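Local coordinates for protein chloramphenicol acetyltransferase (Aliivibrio fischeri, PDB 6PXA) that probably transfers an acetyl group from acetyl-CoA to chloramphenicol, as a trimeric hexapeptide-repeat acyltransferase, and binds taurocholic acid in this crystal, at residues Ala88-Gln91 / Gly92-Asp96; Ala134-Met137 / Pro138-Ile142; Thr122-Gly125 / Asn126-Ile130. All coordinates share one frame; numbering follows the deposited sequence. Where two conformers were deposited one is given.

Contact 1 of 3, residues Ala88-Gln91 / Gly92-Asp96; sequences AGNQ and GHRAD. With TCH (taurocholic acid), chain R.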
loop_
_atom_site.group_PDB
_atom_site.type_symbol
_atom_site.label_atom_id
_atom_site.label_comp_id
_atom_site.label_asym_id
_atom_site.label_seq_id
_atom_site.Cartn_x
_atom_site.Cartn_y
_atom_site.Cartn_z
ATOM N N ALA B 88 3.030 18.569 -4.480
ATOM C CA ALA B 88 2.427 19.132 -5.694
ATOM C C ALA B 88 0.906 19.221 -5.627
ATOM O O ALA B 88 0.239 19.239 -6.671
ATOM C CB ALA B 88 2.848 18.361 -6.954
ATOM N N GLY B 89 0.341 19.323 -4.429
ATOM C CA GLY B 89 -1.080 19.640 -4.316
ATOM C C GLY B 89 -1.965 18.724 -5.123
ATOM O O GLY B 89 -1.816 17.494 -5.102
ATOM N N ASN B 90 -2.901 19.306 -5.862
ATOM C CA ASN B 90 -3.810 18.499 -6.669
ATOM C C ASN B 90 -3.196 18.043 -7.982
ATOM O O ASN B 90 -3.912 17.459 -8.799
ATOM C CB ASN B 90 -5.100 19.279 -6.955
ATOM C CG ASN B 90 -4.879 20.509 -7.859
ATOM O OD1 ASN B 90 -3.749 20.875 -8.188
ATOM N ND2 ASN B 90 -5.979 21.140 -8.261
ATOM N N GLN B 91 -1.913 18.324 -8.221
ATOM C CA GLN B 91 -1.244 17.969 -9.478
ATOM C C GLN B 91 -2.071 18.345 -10.714
ATOM O O GLN B 91 -2.036 17.650 -11.730
ATOM C CB GLN B 91 -0.894 16.481 -9.500
ATOM C CG GLN B 91 0.047 16.067 -8.392
ATOM C CD GLN B 91 0.426 14.582 -8.457
ATOM O OE1 GLN B 91 0.371 13.953 -9.519
ATOM N NE2 GLN B 91 0.819 14.027 -7.316
ATOM N N GLY B 92 -2.803 19.461 -10.645
ATOM C CA GLY B 92 -3.555 19.978 -11.776
ATOM C C GLY B 92 -4.945 19.406 -11.981
ATOM O O GLY B 92 -5.621 19.813 -12.937
ATOM N N HIS B 93 -5.394 18.483 -11.123
ATOM C CA HIS B 93 -6.700 17.837 -11.245
ATOM C C HIS B 93 -7.698 18.571 -10.366
ATOM O O HIS B 93 -7.545 18.574 -9.136
ATOM C CB HIS B 93 -6.631 16.357 -10.812
ATOM C CG HIS B 93 -5.612 15.553 -11.554
ATOM N ND1 HIS B 93 -5.849 15.028 -12.805
ATOM C CD2 HIS B 93 -4.352 15.187 -11.224
ATOM C CE1 HIS B 93 -4.773 14.377 -13.218
ATOM N NE2 HIS B 93 -3.851 14.463 -12.277
ATOM N N ARG B 94 -8.742 19.171 -10.972
ATOM C CA ARG B 94 -9.714 19.963 -10.216
ATOM C C ARG B 94 -11.002 19.165 -10.124
ATOM O O ARG B 94 -11.730 19.043 -11.120
ATOM C CB ARG B 94 -9.980 21.337 -10.855
ATOM C CG ARG B 94 -8.789 22.246 -10.887
ATOM C CD ARG B 94 -8.707 23.309 -9.759
ATOM N NE ARG B 94 -9.946 24.003 -9.389
ATOM C CZ ARG B 94 -10.085 25.323 -9.283
ATOM N NH1 ARG B 94 -9.070 26.147 -9.567
ATOM N NH2 ARG B 94 -11.254 25.825 -8.897
ATOM N N ALA B 95 -11.280 18.624 -8.928
ATOM C CA ALA B 95 -12.535 17.923 -8.715
ATOM C C ALA B 95 -13.733 18.834 -8.920
ATOM O O ALA B 95 -14.810 18.344 -9.276
ATOM C CB ALA B 95 -12.570 17.302 -7.311
ATOM N N ASP B 96 -13.571 20.155 -8.736
ATOM C CA ASP B 96 -14.681 21.087 -8.868
ATOM C C ASP B 96 -14.836 21.638 -10.281
ATOM O O ASP B 96 -15.817 22.329 -10.543
ATOM C CB ASP B 96 -14.538 22.245 -7.872
ATOM C CG ASP B 96 -13.263 23.035 -8.066
ATOM O OD1 ASP B 96 -12.241 22.470 -8.487
ATOM O OD2 ASP B 96 -13.268 24.237 -7.780
HETATM C C1 TCH R . 4.234 20.132 -12.086
HETATM C C2 TCH R . 4.753 20.936 -13.350
HETATM C C3 TCH R . 3.929 22.233 -13.557
HETATM O O3 TCH R . 4.330 22.840 -14.729
HETATM C C4 TCH R . 2.380 21.959 -13.612
HETATM C C5 TCH R . 1.880 21.156 -12.386
HETATM C C6 TCH R . 0.366 20.839 -12.509
HETATM C C7 TCH R . 0.018 19.719 -13.584
HETATM O O7 TCH R . 0.150 20.213 -14.870
HETATM C C8 TCH R . 0.899 18.461 -13.427
HETATM C C9 TCH R . 2.421 18.891 -13.377
HETATM C C10 TCH R . 2.724 19.852 -12.203
HETATM C C11 TCH R . 3.295 17.618 -13.366
HETATM C C12 TCH R . 2.999 16.646 -14.388
HETATM O O12 TCH R . 3.468 17.050 -15.662
HETATM C C13 TCH R . 1.394 16.329 -14.548
HETATM C C14 TCH R . 0.709 17.492 -14.659
HETATM C C15 TCH R . -0.820 17.013 -14.780
HETATM C C16 TCH R . -0.711 15.895 -15.708
HETATM C C17 TCH R . 0.786 15.566 -15.847
HETATM C C18 TCH R . 0.954 15.520 -13.316
HETATM C C19 TCH R . 2.300 19.231 -10.876
HETATM O O1S TCH R . -4.184 16.396 -23.499
HETATM C C20 TCH R . 0.972 14.120 -15.886
HETATM C C21 TCH R . 2.457 13.645 -15.909
HETATM C C22 TCH R . 0.280 13.671 -17.207
HETATM C C23 TCH R . 1.057 14.029 -18.474
HETATM C C24 TCH R . 0.205 13.617 -19.662
HETATM N N24 TCH R . -0.684 14.586 -20.261
HETATM O O24 TCH R . 0.240 12.511 -20.093
HETATM C C25 TCH R . -1.499 14.170 -21.379
HETATM C C26 TCH R . -2.623 15.181 -21.540
HETATM S S26 TCH R . -3.010 15.263 -23.299
HETATM O O2S TCH R . -1.587 15.542 -24.083
HETATM O O3S TCH R . -3.666 13.822 -23.774
#
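Two overlapping tight turns bring Q91 and G92 to the taurocholic acid pocket: a type II' turn from A88 to Q91 and a type I' turn from N90 to H93, in which N90 and H93 meet across Q91 and G92. H93 N donates to N90 O over 2.9 Å at a nearly straight 169°, arriving above the carbonyl plane. N90 adds an Asx turn inside this one: with CG held between its backbone N and carbonyl carbon (chi1 67°), OD1 accepts from G92 N at 3.0 Å, the donor standing well above the amide plane. OD1 also accepts from Q117 N, and ND2 donates to G115 O. Q91 O lies 3.3 Å from C15 of the ligand. The H93 ring is turned so that its CD2 edge approaches N90 O at 3.4 Å. Its ND1 is hydrogen-bonded to T100 O, and W129 of the second subunit stacks on the ring at a subunit interface. Farther along, R94 bends at chi2 and chi3 and forms a side-on salt bridge with D96: NE reaches OD1 at 2.9 Å and NH2 reaches OD2 at 2.8 Å, both oxygens being met on their syn sides.

Contact 2 of 3, residues Ala134-Met137 / Pro138-Ile142; sequences AMIM and PGVHI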
loop_
_atom_site.group_PDB
_atom_site.type_symbol
_atom_site.label_atom_id
_atom_site.label_comp_id
_atom_site.label_asym_id
_atom_site.label_seq_id
_atom_site.Cartn_x
_atom_site.Cartn_y
_atom_site.Cartn_z
ATOM N N ALA B 134 3.404 4.375 5.293
ATOM C CA ALA B 134 2.374 5.371 5.488
ATOM C C ALA B 134 2.458 6.362 4.335
ATOM O O ALA B 134 3.516 6.541 3.719
ATOM C CB ALA B 134 2.537 6.089 6.836
ATOM N N MET B 135 1.318 6.931 3.979
ATOM C CA MET B 135 1.259 7.939 2.932
ATOM C C MET B 135 0.668 9.220 3.490
ATOM O O MET B 135 -0.477 9.221 3.963
ATOM C CB MET B 135 0.445 7.464 1.736
ATOM C CG MET B 135 0.856 8.189 0.467
ATOM S SD MET B 135 -0.283 7.967 -0.919
ATOM C CE MET B 135 0.629 6.719 -1.840
ATOM N N ILE B 136 1.433 10.303 3.381
ATOM C CA ILE B 136 1.096 11.629 3.906
ATOM C C ILE B 136 0.654 12.508 2.732
ATOM O O ILE B 136 1.456 12.824 1.844
ATOM C CB ILE B 136 2.298 12.258 4.621
ATOM C CG1 ILE B 136 2.891 11.299 5.648
ATOM C CG2 ILE B 136 1.891 13.532 5.316
ATOM C CD1 ILE B 136 1.909 10.941 6.722
ATOM N N MET B 137 -0.616 12.892 2.710
ATOM C CA MET B 137 -1.176 13.606 1.565
ATOM C C MET B 137 -0.865 15.103 1.654
ATOM O O MET B 137 -0.424 15.591 2.698
ATOM C CB MET B 137 -2.677 13.340 1.487
ATOM C CG MET B 137 -3.067 11.854 1.309
ATOM S SD MET B 137 -2.533 11.123 -0.220
ATOM C CE MET B 137 -0.932 10.760 0.148
ATOM N N PRO B 138 -1.057 15.864 0.556
ATOM C CA PRO B 138 -0.612 17.274 0.553
ATOM C C PRO B 138 -1.309 18.119 1.600
ATOM O O PRO B 138 -2.484 17.922 1.912
ATOM C CB PRO B 138 -0.962 17.766 -0.859
ATOM C CG PRO B 138 -1.038 16.471 -1.717
ATOM C CD PRO B 138 -1.585 15.445 -0.763
ATOM N N GLY B 139 -0.555 19.081 2.142
ATOM C CA GLY B 139 -1.081 20.103 3.011
ATOM C C GLY B 139 -1.294 19.727 4.462
ATOM O O GLY B 139 -1.724 20.583 5.228
ATOM N N VAL B 140 -1.032 18.466 4.881
ATOM C CA VAL B 140 -1.326 18.076 6.262
ATOM C C VAL B 140 -0.241 18.574 7.222
ATOM O O VAL B 140 0.935 18.742 6.868
ATOM C CB VAL B 140 -1.503 16.554 6.371
ATOM C CG1 VAL B 140 -2.658 16.080 5.497
ATOM C CG2 VAL B 140 -0.265 15.933 5.946
ATOM N N HIS B 141 -0.646 18.816 8.463
ATOM C CA HIS B 141 0.282 19.159 9.540
ATOM C C HIS B 141 0.207 18.056 10.603
ATOM O O HIS B 141 -0.859 17.806 11.169
ATOM C CB HIS B 141 -0.059 20.549 10.107
ATOM C CG HIS B 141 0.901 21.067 11.137
ATOM N ND1 HIS B 141 1.782 20.259 11.831
ATOM C CD2 HIS B 141 1.082 22.321 11.625
ATOM C CE1 HIS B 141 2.477 20.996 12.684
ATOM N NE2 HIS B 141 2.065 22.247 12.582
ATOM N N ILE B 142 1.327 17.402 10.879
ATOM C CA ILE B 142 1.391 16.344 11.896
ATOM C C ILE B 142 2.106 16.920 13.104
ATOM O O ILE B 142 3.310 17.176 13.046
ATOM C CB ILE B 142 2.097 15.079 11.385
ATOM C CG1 ILE B 142 1.343 14.486 10.198
ATOM C CG2 ILE B 142 2.214 14.019 12.502
ATOM C CD1 ILE B 142 2.133 13.429 9.453
#
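The peptide unit joining M137 to P138 is the flat group at this corner, and V140 reaches back to its oxygen with both methyls. V140 CG2 touches M137 O at 3.3 Å, while CG1, at 3.6 Å from the same oxygen, stands well off the peptide plane, on the side to which M137 CB also departs. Across the C-N bond from that oxygen, P138 CD lies 3.3 Å from M137 CB, a closeness largely imposed by the proline peptide itself. The backbone follows a type II turn from M137 to V140, with G139 supplying the positive phi that the third position of such a turn favours. This is one corner of the left-handed parallel beta-helix built by hexapeptide repeats: strand 135-136 ends on one wall, the chain turns, and strand 141-142 starts the next wall. I136 and I142, six residues apart, both face the interior of the coil and meet tip to tip, CD1 to CD1 at 3.7 Å. V140 crosses I136 obliquely, nearer the turn. With chi1 at -60°, V140 CG1 is anti to the carbonyl carbon, which leaves CG2 between the backbone N and that carbon, and I136 CG2 lies anti to its own N; the two CG2 methyls are thereby brought to a tight 3.3 Å. F85 of the neighbouring coil packs on I136, and I148 of the following wall on I142.

Contact 3 of 3, residues Thr122-Gly125 / Asn126-Ile130; sequences TIVG and NDVWI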
loop_
_atom_site.group_PDB
_atom_site.type_symbol
_atom_site.label_atom_id
_atom_site.label_comp_id
_atom_site.label_asym_id
_atom_site.label_seq_id
_atom_site.Cartn_x
_atom_site.Cartn_y
_atom_site.Cartn_z
ATOM N N THR B 122 3.468 20.742 3.644
ATOM C CA THR B 122 3.380 19.549 4.486
ATOM C C THR B 122 4.360 19.733 5.638
ATOM O O THR B 122 5.561 19.921 5.414
ATOM C CB THR B 122 3.688 18.282 3.698
ATOM O OG1 THR B 122 2.690 18.125 2.684
ATOM C CG2 THR B 122 3.631 17.061 4.603
ATOM N N ILE B 123 3.843 19.741 6.861
ATOM C CA ILE B 123 4.648 19.984 8.043
ATOM C C ILE B 123 4.574 18.751 8.920
ATOM O O ILE B 123 3.476 18.322 9.293
ATOM C CB ILE B 123 4.163 21.218 8.809
ATOM C CG1 ILE B 123 4.117 22.426 7.874
ATOM C CG2 ILE B 123 5.093 21.495 9.971
ATOM C CD1 ILE B 123 3.538 23.679 8.503
ATOM N N VAL B 124 5.736 18.208 9.265
ATOM C CA VAL B 124 5.868 17.193 10.305
ATOM C C VAL B 124 6.607 17.822 11.484
ATOM O O VAL B 124 7.717 18.353 11.326
ATOM C CB VAL B 124 6.579 15.936 9.788
ATOM C CG1 VAL B 124 6.646 14.882 10.899
ATOM C CG2 VAL B 124 5.834 15.371 8.577
ATOM N N GLY B 125 5.975 17.801 12.659
ATOM C CA GLY B 125 6.549 18.407 13.843
ATOM C C GLY B 125 7.703 17.583 14.384
ATOM O O GLY B 125 8.262 16.747 13.671
ATOM N N ASN B 126 8.046 17.787 15.649
ATOM C CA ASN B 126 9.213 17.172 16.266
ATOM C C ASN B 126 8.813 15.894 16.983
ATOM O O ASN B 126 7.687 15.761 17.468
ATOM C CB ASN B 126 9.862 18.134 17.262
ATOM C CG ASN B 126 10.174 19.467 16.634
ATOM O OD1 ASN B 126 11.173 19.604 15.942
ATOM N ND2 ASN B 126 9.304 20.451 16.846
ATOM N N ASP B 127 9.758 14.955 17.047
ATOM C CA ASP B 127 9.569 13.702 17.758
ATOM C C ASP B 127 8.390 12.914 17.174
ATOM O O ASP B 127 7.538 12.400 17.898
ATOM C CB ASP B 127 9.378 13.950 19.256
ATOM C CG ASP B 127 9.296 12.639 20.051
ATOM O OD1 ASP B 127 10.097 11.726 19.759
ATOM O OD2 ASP B 127 8.420 12.507 20.928
ATOM N N VAL B 128 8.335 12.837 15.847
ATOM C CA VAL B 128 7.249 12.144 15.150
ATOM C C VAL B 128 7.786 10.868 14.542
ATOM O O VAL B 128 8.840 10.869 13.892
ATOM C CB VAL B 128 6.597 13.050 14.082
ATOM C CG1 VAL B 128 5.610 12.253 13.214
ATOM C CG2 VAL B 128 5.892 14.211 14.740
ATOM N N TRP B 129 7.100 9.761 14.825
ATOM C CA TRP B 129 7.429 8.436 14.316
ATOM C C TRP B 129 6.430 8.100 13.217
ATOM O O TRP B 129 5.221 8.083 13.467
ATOM C CB TRP B 129 7.359 7.417 15.453
ATOM C CG TRP B 129 7.604 5.986 15.083
ATOM C CD1 TRP B 129 8.329 5.503 14.030
ATOM C CD2 TRP B 129 7.127 4.847 15.800
ATOM N NE1 TRP B 129 8.316 4.117 14.038
ATOM C CE2 TRP B 129 7.594 3.696 15.123
ATOM C CE3 TRP B 129 6.341 4.687 16.946
ATOM C CZ2 TRP B 129 7.293 2.408 15.550
ATOM C CZ3 TRP B 129 6.045 3.397 17.365
ATOM C CH2 TRP B 129 6.517 2.285 16.665
ATOM N N ILE B 130 6.930 7.860 12.008
ATOM C CA ILE B 130 6.092 7.602 10.832
ATOM C C ILE B 130 6.378 6.183 10.356
ATOM O O ILE B 130 7.454 5.898 9.811
ATOM C CB ILE B 130 6.324 8.625 9.702
ATOM C CG1 ILE B 130 6.043 10.054 10.196
ATOM C CG2 ILE B 130 5.474 8.285 8.462
ATOM C CD1 ILE B 130 6.245 11.111 9.156
#
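V124, V128 and I130 make the apolar part of this contact, at a corner of the left-handed beta-helix between strand 122-124 on one wall and strand 129-130 on the next. One methyl, V124 CG1, does most of the touching. It is anti to the backbone N (chi1 -178°), a setting that carries it across the corner to V128, where it lies 3.7 Å from both CB and CG1. The two valines meet at a slant rather than end to end. From the next wall I130 extends CD1 to within 4.2 Å of the same V124 CG1, a looser approach. V124 and I130 stand six residues apart, the spacing of the hexapeptide repeat, and F85 of the preceding coil packs on both.

Contacts between side chain and backbone come second. V128 CG2, the branch beside the backbone N, rests 3.6 Å from G125 O, on the inside of the bend, against the peptide that links G125 to N126.

The polar side chains turn the other way, and their partners lie outside the corner. N126 accepts a hydrogen bond at OD1 from K75 N, while its backbone N donates to D144 OD1; the bend is thus tied to the coils before and after it. D127 has a left-handed backbone conformation (phi 60°, psi 45°), and its CB points away from 122-125; OD1 is hydrogen-bonded to both S99 OG and T100 N of the third subunit.

V124, V128 and I130 thus pack together, while the polar ends of N126 and D127 are engaged by groups outside the corner. Within the corner the side-chain contacts are apolar, whereas its polar groups probably help hold adjacent coils and the third subunit together.

Along the chain the order is contact 1, contact 3, contact 2. Contacts 3 and 2 are corners of one beta-helix, centres 10 Å apart, with one further corner, strand 129-130 to 135-136, between them; strands 122-124 and 141-142 are parallel neighbours, probably bonded through I142 N to I123 O and I142 O to G125 N, both 2.8 Å. Contact 1 lies in the loop that leaves the helix after strand 84-86, a neighbour of strand 135-136. Its centre is 16 Å from that of contact 2, touched by G89 O at P138 CG, and 25 Å from that of contact 3. A regular coil carries a loop that helps form the taurocholate site at a subunit boundary.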